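Local coordinates for PfkB (Polaromonas sp. JS666, PDB 4DU5), which belongs to the PfkB family of carbohydrate kinases and probably transfers a phosphoryl group from ATP to a sugar or related substrate, at residues A173-T176 against M177-R181. Residues are numbered along the deposited sequence; the frame is centred on the assembly and turned at random.
Sequences ARKT and MDLMR
Ala173 and Met177 meet one turn apart along helix 169-182, in a local i to i+4 contact within a single helix. The helix is the crossover of a right-handed beta-alpha-beta unit, between the parallel strands 153-159 and 186-190. These strands are neighbours in the large sheet of the ribokinase-like (PfkB) fold. Four successive backbone bonds of the alpha-helical pattern join the two segments. Met177 N donates to Ala173 O at 3.0 Å, nearly in line with the carbonyl bond (C=O...N angle 173°). Asp178 N reaches Arg174 O at 3.1 Å, and Leu179 N reaches Lys175 O, also at 3.1 Å. The fourth bond, Met180 N to Thr176 O, is weak at 3.3 Å.

The buried face of the helix carries Ala173, Thr176, Met177 and Met180. Met177 is a selenomethionine. Its CG stands beside its own backbone N (chi1 -73°), and the chain then bends about its CG-SE bond (chi3 -134°). This bend brings the terminal methyl back to the preceding turn. Thr176, Met177 and Met180 all touch Leu156 of strand 153-159. Ala173 and Met177 pack on Leu211 of helix 201-212.

Asp178 and Lys175 lie on a more exposed side of the helix. Asp178 folds its carboxylate back over the preceding turn, with CG 3.3 Å from Arg174 O. Its OD1 forms a salt bridge with Arg214. Lys175 NZ is 5.7 Å from Asp178 OD2, too far for direct contact, though the opposite charges may still attract weakly. Leu179 sets its CD2 methyl beside Lys175 O. On the buried face, the turn-to-turn apolar contact is methyl to methyl, with Met177 CE 3.8 Å from Ala173 CB.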
loop_
_atom_site.group_PDB
_atom_site.type_symbol
_atom_site.label_atom_id
_atom_site.label_comp_id
_atom_site.label_asym_id
_atom_site.label_seq_id
_atom_site.Cartn_x
_atom_site.Cartn_y
_atom_site.Cartn_z
ATOM N N ALA A 173 9.487 -17.839 16.518
ATOM C CA ALA A 173 10.703 -17.237 17.055
ATOM C C ALA A 173 11.205 -18.165 18.154
ATOM O O ALA A 173 12.273 -18.763 18.011
ATOM C CB ALA A 173 10.438 -15.816 17.580
ATOM N N ARG A 174 10.403 -18.310 19.215
ATOM C CA ARG A 174 10.621 -19.308 20.257
ATOM C C ARG A 174 11.184 -20.628 19.747
ATOM O O ARG A 174 12.212 -21.081 20.246
ATOM C CB ARG A 174 9.330 -19.568 21.033
ATOM C CG ARG A 174 8.771 -18.332 21.665
ATOM C CD ARG A 174 8.448 -18.567 23.120
ATOM N NE ARG A 174 7.105 -19.108 23.313
ATOM C CZ ARG A 174 6.012 -18.367 23.492
ATOM N NH1 ARG A 174 6.086 -17.044 23.504
ATOM N NH2 ARG A 174 4.835 -18.958 23.653
ATOM N N LYS A 175 10.531 -21.238 18.760
ATOM C CA LYS A 175 10.955 -22.546 18.271
ATOM C C LYS A 175 12.255 -22.482 17.474
ATOM O O LYS A 175 13.113 -23.368 17.564
ATOM C CB LYS A 175 9.862 -23.190 17.407
ATOM C CG LYS A 175 9.772 -24.706 17.580
ATOM C CD LYS A 175 8.762 -25.080 18.722
ATOM C CE LYS A 175 9.128 -26.407 19.441
ATOM N NZ LYS A 175 9.787 -27.383 18.502
ATOM N N THR A 176 12.375 -21.441 16.665
ATOM C CA THR A 176 13.607 -21.164 15.918
ATOM C C THR A 176 14.849 -21.146 16.843
ATOM O O THR A 176 15.856 -21.794 16.559
ATOM C CB THR A 176 13.431 -19.847 15.100
ATOM O OG1 THR A 176 13.072 -20.189 13.752
ATOM C CG2 THR A 176 14.669 -19.053 15.060
HETATM N N MSE A 177 14.749 -20.431 17.963
HETATM C CA MSE A 177 15.832 -20.348 18.929
HETATM C C MSE A 177 16.120 -21.700 19.599
HETATM O O MSE A 177 17.244 -22.200 19.486
HETATM C CB MSE A 177 15.559 -19.230 19.933
HETATM C CG MSE A 177 15.740 -17.848 19.307
HETATM SE SE MSE A 177 14.878 -16.303 20.216
HETATM C CE MSE A 177 14.086 -15.450 18.655
ATOM N N ASP A 178 15.096 -22.283 20.249
ATOM C CA ASP A 178 15.131 -23.629 20.857
ATOM C C ASP A 178 15.935 -24.618 20.024
ATOM O O ASP A 178 16.837 -25.300 20.524
ATOM C CB ASP A 178 13.707 -24.174 21.048
ATOM C CG ASP A 178 12.983 -23.570 22.264
ATOM O OD1 ASP A 178 13.614 -22.870 23.074
ATOM O OD2 ASP A 178 11.768 -23.794 22.432
ATOM N N LEU A 179 15.609 -24.666 18.743
ATOM C CA LEU A 179 16.170 -25.625 17.826
ATOM C C LEU A 179 17.669 -25.402 17.731
ATOM O O LEU A 179 18.471 -26.326 17.920
ATOM C CB LEU A 179 15.509 -25.416 16.465
ATOM C CG LEU A 179 14.769 -26.491 15.651
ATOM C CD1 LEU A 179 14.602 -27.838 16.346
ATOM C CD2 LEU A 179 13.421 -25.906 15.245
HETATM N N MSE A 180 18.039 -24.155 17.462
HETATM C CA MSE A 180 19.413 -23.762 17.235
HETATM C C MSE A 180 20.311 -23.954 18.472
HETATM O O MSE A 180 21.514 -24.231 18.346
HETATM C CB MSE A 180 19.418 -22.312 16.797
HETATM C CG MSE A 180 20.599 -21.927 15.972
HETATM SE SE MSE A 180 20.457 -22.914 14.336
HETATM C CE MSE A 180 21.804 -21.983 13.259
ATOM N N ARG A 181 19.728 -23.812 19.659
ATOM C CA ARG A 181 20.462 -24.042 20.896
ATOM C C ARG A 181 20.714 -25.524 21.086
ATOM O O ARG A 181 21.862 -25.956 21.050
ATOM C CB ARG A 181 19.752 -23.430 22.115
ATOM C CG ARG A 181 20.735 -23.008 23.245
ATOM C CD ARG A 181 20.289 -21.686 23.963
ATOM N NE ARG A 181 21.350 -21.129 24.816
ATOM C CZ ARG A 181 21.155 -20.431 25.945
ATOM N NH1 ARG A 181 19.919 -20.180 26.405
ATOM N NH2 ARG A 181 22.210 -19.980 26.624
#